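Local coordinates for gamma-D-glutamyl-L-lysine dipeptidyl-peptidase (Bacillus cereus ATCC 10987, PDB 3H41), which probably cleaves gamma-D-glutamyl-L-lysine bonds in murein peptides, releasing L-Ala-gamma-D-Glu dipeptides during peptidoglycan degradation, at residues V30-D38 / W99-Y107; E61-T71 / L83-E94. One frame throughout, in Å; residues are numbered along the deposited sequence. Where two conformers were deposited one is given.

Interaction 1. Residues V30-D38 / W99-Y107; sequences VPSATNPVD and WMPEKQLTY
A33 and N35 are the points where the segment 30-38 comes down on the chain 99-107. The CA atoms of A33 and P101 lie 6.5 Å apart, and those of N35 and Q104 5.7 Å. No backbone-to-backbone hydrogen bond joins the two segments. Residues 30-33 form a weakly bonded helical turn, beyond which the chain runs out as a loop with a cis peptide bond between N35 and P36; T34 OG1 donates to P36 O and ties this bend to itself.

Q104 does most of the joining. Its extended chain carries the amide in between the carbonyls of S32 and T34, and NE2 donates to S32 O (2.9 Å) and to T34 O (2.9 Å). Both acceptors lie close to the amide plane, which fixes the rotation of the group, although NE2 stands 40° above the carbonyl plane of T34. A methyl group of V37, CG1, presses against the same nitrogen, the two side chains crossing nearly at a right angle.

The second segment follows a pattern familiar from SH3 barrels: a strand ending at P101, a 3-10 turn at 102-104, and a short last strand at 105-106. The segment 30-38 lies against that turn and the end of the strand before it.

N35 reaches the same 3-10 turn through its amide. With CG anti to the backbone N (chi1 -175°), its ND2 donates to K103 O in the carbonyl plane, at 3.0 Å; the same nitrogen also bonds D12. K103 extends along the segment until CE lies 3.4 Å from A33 O, while its NZ bonds a tetraethylene glycol, probably from the crystallisation liquor, and weakly a water that also accepts from N35 N. A33 CB rests on P101 CG at 4.0 Å.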
loop_
_atom_site.group_PDB
_atom_site.type_symbol
_atom_site.label_atom_id
_atom_site.label_comp_id
_atom_site.label_asym_id
_atom_site.label_seq_id
_atom_site.Cartn_x
_atom_site.Cartn_y
_atom_site.Cartn_z
ATOM N N VAL A 30 14.557 -5.215 -12.335
ATOM C CA VAL A 30 15.616 -4.315 -11.886
ATOM C C VAL A 30 15.095 -2.946 -11.511
ATOM O O VAL A 30 15.471 -2.437 -10.455
ATOM C CB VAL A 30 16.799 -4.255 -12.897
ATOM C CG1 VAL A 30 17.740 -3.066 -12.606
ATOM C CG2 VAL A 30 17.586 -5.583 -12.857
ATOM N N PRO A 31 14.164 -2.367 -12.309
ATOM C CA PRO A 31 13.672 -1.030 -11.933
ATOM C C PRO A 31 12.840 -0.958 -10.626
ATOM O O PRO A 31 12.639 0.130 -10.074
ATOM C CB PRO A 31 12.833 -0.594 -13.134
ATOM C CG PRO A 31 13.146 -1.535 -14.249
ATOM C CD PRO A 31 13.764 -2.756 -13.682
ATOM N N SER A 32 12.424 -2.098 -10.109
ATOM C CA SER A 32 11.843 -2.148 -8.768
ATOM C C SER A 32 12.883 -2.158 -7.642
ATOM O O SER A 32 12.518 -1.905 -6.465
ATOM C CB SER A 32 10.899 -3.373 -8.626
ATOM O OG SER A 32 11.632 -4.560 -8.445
ATOM N N ALA A 33 14.141 -2.484 -7.967
ATOM C CA ALA A 33 15.148 -2.803 -6.931
ATOM C C ALA A 33 16.227 -1.725 -6.767
ATOM O O ALA A 33 17.055 -1.830 -5.867
ATOM C CB ALA A 33 15.775 -4.133 -7.227
ATOM N N THR A 34 16.212 -0.720 -7.630
ATOM C CA THR A 34 17.189 0.369 -7.613
ATOM C C THR A 34 16.734 1.476 -6.658
ATOM O O THR A 34 15.593 1.478 -6.188
ATOM C CB THR A 34 17.358 0.967 -9.020
ATOM O OG1 THR A 34 16.054 1.330 -9.561
ATOM C CG2 THR A 34 18.060 -0.041 -9.941
ATOM N N ASN A 35 17.635 2.420 -6.394
ATOM C CA ASN A 35 17.309 3.617 -5.652
ATOM C C ASN A 35 17.844 4.764 -6.474
ATOM O O ASN A 35 19.037 4.905 -6.569
ATOM C CB ASN A 35 17.953 3.636 -4.266
ATOM C CG ASN A 35 17.507 4.834 -3.453
ATOM O OD1 ASN A 35 17.006 5.785 -4.002
ATOM N ND2 ASN A 35 17.686 4.785 -2.146
ATOM N N PRO A 36 16.960 5.568 -7.089
ATOM C CA PRO A 36 15.504 5.483 -7.048
ATOM C C PRO A 36 14.908 4.346 -7.878
ATOM O O PRO A 36 15.568 3.773 -8.747
ATOM C CB PRO A 36 15.069 6.798 -7.666
ATOM C CG PRO A 36 16.178 7.129 -8.625
ATOM C CD PRO A 36 17.422 6.634 -7.987
ATOM N N VAL A 37 13.663 4.016 -7.562
ATOM C CA VAL A 37 12.898 3.052 -8.345
ATOM C C VAL A 37 12.299 3.702 -9.578
ATOM O O VAL A 37 12.165 4.921 -9.628
ATOM C CB VAL A 37 11.759 2.420 -7.502
ATOM C CG1 VAL A 37 12.332 1.610 -6.329
ATOM C CG2 VAL A 37 10.717 3.446 -6.988
ATOM N N ASP A 38 11.897 2.880 -10.559
ATOM C CA ASP A 38 10.957 3.329 -11.587
ATOM C C ASP A 38 9.844 2.306 -11.756
ATOM O O ASP A 38 9.950 1.366 -12.544
ATOM C CB ASP A 38 11.672 3.600 -12.910
ATOM C CG ASP A 38 10.747 4.205 -13.958
ATOM O OD1 ASP A 38 9.486 4.197 -13.820
ATOM O OD2 ASP A 38 11.295 4.686 -14.941
ATOM N N TRP A 99 12.204 -9.635 2.029
ATOM C CA TRP A 99 13.562 -9.281 1.633
ATOM C C TRP A 99 13.567 -8.146 0.622
ATOM O O TRP A 99 12.742 -8.107 -0.318
ATOM C CB TRP A 99 14.265 -10.510 1.038
ATOM C CG TRP A 99 14.493 -11.606 2.013
ATOM C CD1 TRP A 99 13.636 -12.608 2.350
ATOM C CD2 TRP A 99 15.705 -11.843 2.755
ATOM N NE1 TRP A 99 14.228 -13.430 3.300
ATOM C CE2 TRP A 99 15.497 -12.985 3.552
ATOM C CE3 TRP A 99 16.929 -11.178 2.834
ATOM C CZ2 TRP A 99 16.479 -13.494 4.407
ATOM C CZ3 TRP A 99 17.909 -11.684 3.693
ATOM C CH2 TRP A 99 17.677 -12.827 4.463
HETATM N N MSE A 100 14.487 -7.212 0.827
HETATM C CA MSE A 100 14.623 -6.039 -0.021
HETATM C C MSE A 100 16.096 -5.601 -0.129
HETATM O O MSE A 100 16.909 -5.946 0.737
HETATM C CB MSE A 100 13.748 -4.910 0.523
HETATM C CG MSE A 100 14.103 -4.442 1.943
HETATM SE SE MSE A 100 13.059 -2.860 2.442
HETATM C CE MSE A 100 13.881 -1.679 1.233
ATOM N N PRO A 101 16.456 -4.850 -1.188
ATOM C CA PRO A 101 17.849 -4.348 -1.243
ATOM C C PRO A 101 18.149 -3.369 -0.147
ATOM O O PRO A 101 17.370 -2.445 0.082
ATOM C CB PRO A 101 17.929 -3.654 -2.597
ATOM C CG PRO A 101 16.839 -4.311 -3.427
ATOM C CD PRO A 101 15.743 -4.580 -2.450
ATOM N N GLU A 102 19.275 -3.567 0.522
ATOM C CA GLU A 102 19.706 -2.637 1.574
ATOM C C GLU A 102 19.806 -1.192 1.092
ATOM O O GLU A 102 19.571 -0.254 1.857
ATOM C CB GLU A 102 21.045 -3.078 2.182
ATOM C CG GLU A 102 21.294 -2.334 3.497
ATOM C CD GLU A 102 22.405 -2.955 4.333
ATOM O OE1 GLU A 102 23.390 -3.425 3.734
ATOM O OE2 GLU A 102 22.278 -2.962 5.578
ATOM N N LYS A 103 20.160 -1.013 -0.169
ATOM C CA LYS A 103 20.309 0.309 -0.733
ATOM C C LYS A 103 19.020 1.101 -0.855
ATOM O O LYS A 103 19.081 2.298 -1.152
ATOM C CB LYS A 103 20.988 0.262 -2.105
ATOM C CG LYS A 103 20.213 -0.466 -3.203
ATOM C CD LYS A 103 21.087 -0.617 -4.441
ATOM C CE LYS A 103 20.348 -1.219 -5.610
ATOM N NZ LYS A 103 21.253 -1.411 -6.803
ATOM N N GLN A 104 17.887 0.443 -0.597
ATOM C CA GLN A 104 16.590 1.107 -0.567
ATOM C C GLN A 104 16.165 1.566 0.829
ATOM O O GLN A 104 15.038 2.034 0.996
ATOM C CB GLN A 104 15.520 0.187 -1.171
ATOM C CG GLN A 104 15.669 0.043 -2.685
ATOM C CD GLN A 104 14.509 -0.739 -3.273
ATOM O OE1 GLN A 104 13.950 -1.597 -2.599
ATOM N NE2 GLN A 104 14.148 -0.441 -4.518
ATOM N N LEU A 105 17.069 1.433 1.807
ATOM C CA LEU A 105 16.815 1.817 3.208
ATOM C C LEU A 105 17.718 2.997 3.542
ATOM O O LEU A 105 18.769 3.188 2.925
ATOM C CB LEU A 105 17.138 0.671 4.166
ATOM C CG LEU A 105 16.227 -0.536 4.144
ATOM C CD1 LEU A 105 16.749 -1.570 5.144
ATOM C CD2 LEU A 105 14.761 -0.154 4.442
ATOM N N THR A 106 17.298 3.804 4.515
ATOM C CA THR A 106 18.163 4.840 5.018
ATOM C C THR A 106 17.917 5.000 6.521
ATOM O O THR A 106 17.027 4.353 7.120
ATOM C CB THR A 106 17.940 6.171 4.264
ATOM O OG1 THR A 106 18.962 7.099 4.641
ATOM C CG2 THR A 106 16.581 6.749 4.542
ATOM N N TYR A 107 18.736 5.842 7.145
ATOM C CA TYR A 107 18.476 6.253 8.532
ATOM C C TYR A 107 18.968 7.681 8.685
ATOM O O TYR A 107 20.101 7.973 8.338
ATOM C CB TYR A 107 19.201 5.358 9.548
ATOM C CG TYR A 107 18.839 5.726 10.992
ATOM C CD1 TYR A 107 19.517 6.756 11.663
ATOM C CD2 TYR A 107 17.773 5.129 11.632
ATOM C CE1 TYR A 107 19.175 7.115 12.968
ATOM C CE2 TYR A 107 17.410 5.489 12.928
ATOM C CZ TYR A 107 18.111 6.483 13.583
ATOM O OH TYR A 107 17.749 6.845 14.863
HETATM O O HOH W 1 20.364 1.618 -7.480
#

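Interaction 2. Residues E61-T71 / L83-E94. With ALA (alanine), chain B.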
loop_
_atom_site.group_PDB
_atom_site.type_symbol
_atom_site.label_atom_id
_atom_site.label_comp_id
_atom_site.label_asym_id
_atom_site.label_seq_id
_atom_site.Cartn_x
_atom_site.Cartn_y
_atom_site.Cartn_z
ATOM N N GLU A 61 6.135 -10.402 -1.146
ATOM C CA GLU A 61 5.502 -10.332 0.156
ATOM C C GLU A 61 4.587 -9.138 0.271
ATOM O O GLU A 61 3.420 -9.289 0.590
ATOM C CB GLU A 61 6.583 -10.241 1.228
ATOM C CG GLU A 61 7.415 -11.501 1.375
ATOM C CD GLU A 61 6.683 -12.620 2.107
ATOM O OE1 GLU A 61 5.425 -12.604 2.216
ATOM O OE2 GLU A 61 7.389 -13.535 2.581
ATOM N N THR A 62 5.139 -7.945 0.044
ATOM C CA THR A 62 4.392 -6.715 0.210
ATOM C C THR A 62 5.186 -5.566 -0.402
ATOM O O THR A 62 6.233 -5.774 -0.982
ATOM C CB THR A 62 4.075 -6.413 1.692
ATOM O OG1 THR A 62 3.124 -5.326 1.781
ATOM C CG2 THR A 62 5.362 -6.106 2.476
ATOM N N GLN A 63 4.665 -4.364 -0.295
ATOM C CA GLN A 63 5.453 -3.195 -0.615
ATOM C C GLN A 63 5.338 -2.220 0.526
ATOM O O GLN A 63 4.305 -2.201 1.209
ATOM C CB GLN A 63 4.957 -2.535 -1.900
ATOM C CG GLN A 63 5.240 -3.339 -3.210
ATOM C CD GLN A 63 4.703 -2.613 -4.422
ATOM O OE1 GLN A 63 3.609 -2.017 -4.366
ATOM N NE2 GLN A 63 5.480 -2.605 -5.514
ATOM N N ALA A 64 6.394 -1.427 0.744
ATOM C CA ALA A 64 6.423 -0.426 1.818
ATOM C C ALA A 64 6.737 0.915 1.204
ATOM O O ALA A 64 7.582 1.001 0.297
ATOM C CB ALA A 64 7.464 -0.796 2.874
ATOM N N LEU A 65 6.061 1.958 1.678
ATOM C CA LEU A 65 6.236 3.293 1.088
ATOM C C LEU A 65 7.383 4.122 1.690
ATOM O O LEU A 65 7.746 3.945 2.855
ATOM C CB LEU A 65 4.951 4.108 1.213
ATOM C CG LEU A 65 3.650 3.502 0.646
ATOM C CD1 LEU A 65 2.446 4.477 0.790
ATOM C CD2 LEU A 65 3.858 3.048 -0.805
ATOM N N LEU A 66 7.885 5.073 0.896
ATOM C CA LEU A 66 8.821 6.092 1.343
ATOM C C LEU A 66 8.501 6.534 2.767
ATOM O O LEU A 66 7.351 6.886 3.085
ATOM C CB LEU A 66 8.772 7.297 0.411
ATOM C CG LEU A 66 9.755 8.411 0.767
ATOM C CD1 LEU A 66 11.133 8.024 0.327
ATOM C CD2 LEU A 66 9.264 9.750 0.108
ATOM N N GLY A 67 9.514 6.493 3.625
ATOM C CA GLY A 67 9.361 6.892 5.016
ATOM C C GLY A 67 8.814 5.880 6.000
ATOM O O GLY A 67 8.867 6.119 7.214
ATOM N N GLN A 68 8.260 4.761 5.514
ATOM C CA GLN A 68 7.745 3.730 6.400
ATOM C C GLN A 68 8.917 3.120 7.178
ATOM O O GLN A 68 10.034 2.985 6.633
ATOM C CB GLN A 68 6.983 2.663 5.597
ATOM C CG GLN A 68 6.061 1.773 6.411
ATOM C CD GLN A 68 4.895 1.162 5.591
ATOM O OE1 GLN A 68 4.808 1.295 4.339
ATOM N NE2 GLN A 68 3.978 0.509 6.309
ATOM N N GLU A 69 8.671 2.832 8.462
ATOM C CA GLU A 69 9.712 2.297 9.337
ATOM C C GLU A 69 9.742 0.773 9.235
ATOM O O GLU A 69 8.701 0.132 9.123
ATOM C CB GLU A 69 9.448 2.675 10.781
ATOM C CG GLU A 69 10.622 2.366 11.714
ATOM C CD GLU A 69 10.397 2.900 13.138
ATOM O OE1 GLU A 69 9.899 4.039 13.288
ATOM O OE2 GLU A 69 10.725 2.185 14.105
ATOM N N VAL A 70 10.942 0.216 9.296
ATOM C CA VAL A 70 11.124 -1.205 9.294
ATOM C C VAL A 70 12.121 -1.589 10.408
ATOM O O VAL A 70 12.941 -0.761 10.823
ATOM C CB VAL A 70 11.661 -1.748 7.916
ATOM C CG1 VAL A 70 10.763 -1.260 6.727
ATOM C CG2 VAL A 70 13.136 -1.406 7.695
ATOM N N THR A 71 12.037 -2.847 10.844
ATOM C CA THR A 71 13.073 -3.455 11.677
ATOM C C THR A 71 13.925 -4.382 10.804
ATOM O O THR A 71 13.383 -5.300 10.188
ATOM C CB THR A 71 12.459 -4.262 12.846
ATOM O OG1 THR A 71 11.589 -3.415 13.619
ATOM C CG2 THR A 71 13.612 -4.951 13.750
ATOM N N LEU A 83 11.075 -6.299 8.825
ATOM C CA LEU A 83 9.685 -6.352 9.240
ATOM C C LEU A 83 9.083 -4.949 9.070
ATOM O O LEU A 83 9.540 -3.979 9.697
ATOM C CB LEU A 83 9.550 -6.808 10.708
ATOM C CG LEU A 83 10.318 -8.087 11.048
ATOM C CD1 LEU A 83 10.165 -8.419 12.559
ATOM C CD2 LEU A 83 9.854 -9.249 10.155
ATOM N N VAL A 84 8.049 -4.852 8.235
ATOM C CA VAL A 84 7.422 -3.581 7.929
ATOM C C VAL A 84 6.407 -3.218 8.987
ATOM O O VAL A 84 5.387 -3.894 9.183
ATOM C CB VAL A 84 6.735 -3.584 6.527
ATOM C CG1 VAL A 84 6.089 -2.181 6.239
ATOM C CG2 VAL A 84 7.744 -4.009 5.388
ATOM N N HIS A 85 6.675 -2.135 9.689
ATOM C CA HIS A 85 5.782 -1.718 10.756
ATOM C C HIS A 85 4.517 -1.179 10.083
ATOM O O HIS A 85 4.578 -0.519 9.026
ATOM C CB HIS A 85 6.405 -0.580 11.578
ATOM C CG HIS A 85 7.675 -0.945 12.300
ATOM N ND1 HIS A 85 8.213 -0.151 13.297
ATOM C CD2 HIS A 85 8.501 -2.009 12.185
ATOM C CE1 HIS A 85 9.315 -0.717 13.761
ATOM N NE2 HIS A 85 9.526 -1.834 13.089
ATOM N N GLY A 86 3.384 -1.465 10.698
ATOM C CA GLY A 86 2.118 -0.903 10.249
ATOM C C GLY A 86 1.394 -1.740 9.225
ATOM O O GLY A 86 0.363 -1.317 8.707
ATOM N N GLN A 87 1.915 -2.943 8.970
ATOM C CA GLN A 87 1.267 -3.900 8.108
ATOM C C GLN A 87 1.018 -5.168 8.898
ATOM O O GLN A 87 1.847 -6.078 8.920
ATOM C CB GLN A 87 2.110 -4.139 6.855
ATOM C CG GLN A 87 2.167 -2.898 5.948
ATOM C CD GLN A 87 2.739 -3.205 4.571
ATOM O OE1 GLN A 87 3.046 -4.361 4.257
ATOM N NE2 GLN A 87 2.920 -2.160 3.753
ATOM N N PRO A 88 -0.121 -5.221 9.594
ATOM C CA PRO A 88 -0.318 -6.368 10.502
ATOM C C PRO A 88 -0.422 -7.726 9.796
ATOM O O PRO A 88 -0.972 -7.828 8.694
ATOM C CB PRO A 88 -1.628 -6.030 11.207
ATOM C CG PRO A 88 -1.741 -4.537 11.104
ATOM C CD PRO A 88 -1.200 -4.234 9.735
ATOM N N THR A 89 0.177 -8.741 10.410
ATOM C CA THR A 89 0.103 -10.098 9.907
ATOM C C THR A 89 0.256 -11.067 11.086
ATOM O O THR A 89 1.032 -10.796 12.001
ATOM C CB THR A 89 1.198 -10.391 8.866
ATOM O OG1 THR A 89 1.263 -11.805 8.619
ATOM C CG2 THR A 89 2.576 -9.825 9.289
ATOM N N PRO A 90 -0.485 -12.182 11.067
ATOM C CA PRO A 90 -0.252 -13.207 12.103
ATOM C C PRO A 90 1.124 -13.861 12.010
ATOM O O PRO A 90 1.507 -14.564 12.938
ATOM C CB PRO A 90 -1.340 -14.265 11.831
ATOM C CG PRO A 90 -1.741 -14.056 10.416
ATOM C CD PRO A 90 -1.565 -12.557 10.152
ATOM N N ARG A 91 1.836 -13.668 10.903
ATOM C CA ARG A 91 3.169 -14.271 10.703
ATOM C C ARG A 91 4.251 -13.699 11.631
ATOM O O ARG A 91 5.263 -14.364 11.910
ATOM C CB ARG A 91 3.590 -14.127 9.222
ATOM C CG ARG A 91 2.580 -14.766 8.256
ATOM C CD ARG A 91 2.846 -14.330 6.802
ATOM N NE ARG A 91 4.185 -14.723 6.381
ATOM C CZ ARG A 91 4.804 -14.283 5.287
ATOM N NH1 ARG A 91 4.211 -13.415 4.464
ATOM N NH2 ARG A 91 6.018 -14.726 5.005
ATOM N N ASN A 92 4.062 -12.471 12.100
ATOM C CA ASN A 92 5.067 -11.774 12.885
ATOM C C ASN A 92 4.448 -10.608 13.630
ATOM O O ASN A 92 3.786 -9.757 13.046
ATOM C CB ASN A 92 6.215 -11.260 12.026
ATOM C CG ASN A 92 7.414 -10.806 12.868
ATOM O OD1 ASN A 92 7.402 -9.744 13.461
ATOM N ND2 ASN A 92 8.453 -11.610 12.896
ATOM N N GLU A 93 4.716 -10.562 14.929
ATOM C CA GLU A 93 4.047 -9.594 15.759
ATOM C C GLU A 93 4.624 -8.179 15.603
ATOM O O GLU A 93 3.963 -7.222 15.974
ATOM C CB GLU A 93 4.010 -10.087 17.222
ATOM C CG GLU A 93 3.091 -11.316 17.378
ATOM C CD GLU A 93 2.961 -11.824 18.813
ATOM O OE1 GLU A 93 3.584 -11.226 19.724
ATOM O OE2 GLU A 93 2.230 -12.823 19.017
ATOM N N GLU A 94 5.807 -8.037 14.995
ATOM C CA GLU A 94 6.427 -6.712 14.847
ATOM C C GLU A 94 6.158 -6.046 13.499
ATOM O O GLU A 94 6.167 -4.828 13.392
ATOM C CB GLU A 94 7.937 -6.796 15.042
ATOM C CG GLU A 94 8.590 -5.415 15.200
ATOM C CD GLU A 94 10.024 -5.469 15.728
ATOM O OE1 GLU A 94 10.550 -6.586 15.973
ATOM O OE2 GLU A 94 10.618 -4.380 15.893
HETATM N N ALA B . 1.095 -10.667 0.804
HETATM C CA ALA B . 0.410 -10.574 -0.560
HETATM C C ALA B . -0.829 -11.461 -0.596
HETATM O O ALA B . -0.890 -12.479 0.108
HETATM C CB ALA B . 1.359 -11.000 -1.676
HETATM O O HOH W 2 1.026 0.103 5.028
#
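H85 and the start of strand 69-76 meet along the whole length of the histidine side chain. Its CB lies 3.4 Å from E69 O, the oxygen that also accepts from H85 N, and CG and CD2 stay near that same carbonyl. The peptide between E69 and V70 covers one face of the ring. ND1 and CE1 run beside the E69 carboxylate, whose OE2 is 3.2 Å from CE1, with carboxylate and ring planes turned 46° apart; this carboxylate also pairs with K8. At the tip, NE2 donates to T71 OG1 (2.7 Å), which sits in the ring plane, and the hydroxyl in turn donates a hydrogen bond to E94 OE2, from above the carboxylate plane.

The backbone here is the open end of the hairpin formed by strands 69-76 and 79-84, part of the SH3-like domain: T71 and L83 make a hydrogen-bonded antiparallel pair, V70 and V84 a non-hydrogen-bonded one. V84 then turns its methyl groups to A64 CB and V70 CG1, both of which also pack against I11.

Q87, closing a type II turn from V84, reaches back to strand 60-65. Its OE1 accepts from T62 OG1 (2.7 Å) and its NE2 donates to Q63 O, so both ends of the amide are held; Q68, donating to H85 O, shares a water with that NE2.

Farther along, R91 meets E61 end-on. NH1 bonds OE1 (2.7 Å) and NH2 bonds OE2 (3.0 Å), nearly straight and on the syn sides, though the planes are tilted by 30°. The substrate-binding residue E61 thus has its carboxylate held, while its backbone O accepts from the amino group of the bound alanine at 2.7 Å.

Both interactions serve the same five-stranded sheet of the SH3-like domain, whose neighbouring strands 79-84 and 96-101 they reach, and along the chain 61-71/83-94 is nested inside the loop closed by 30-38/99-107. They touch where L105 CD2 of interaction 1 packs on V70 CG2 of interaction 2 at 3.8 Å. Both are partly buried: K103 of interaction 1 and R91 and E94 of interaction 2 lie at the surface, the A64, V70 and V84 patch inside. Interaction 1, the smaller, fastens its segment through side-chain amides bound to backbone carbonyls. Interaction 2 combines strand pairing and that apolar patch with a salt bridge at the substrate pocket, and it alone contacts the bound alanine.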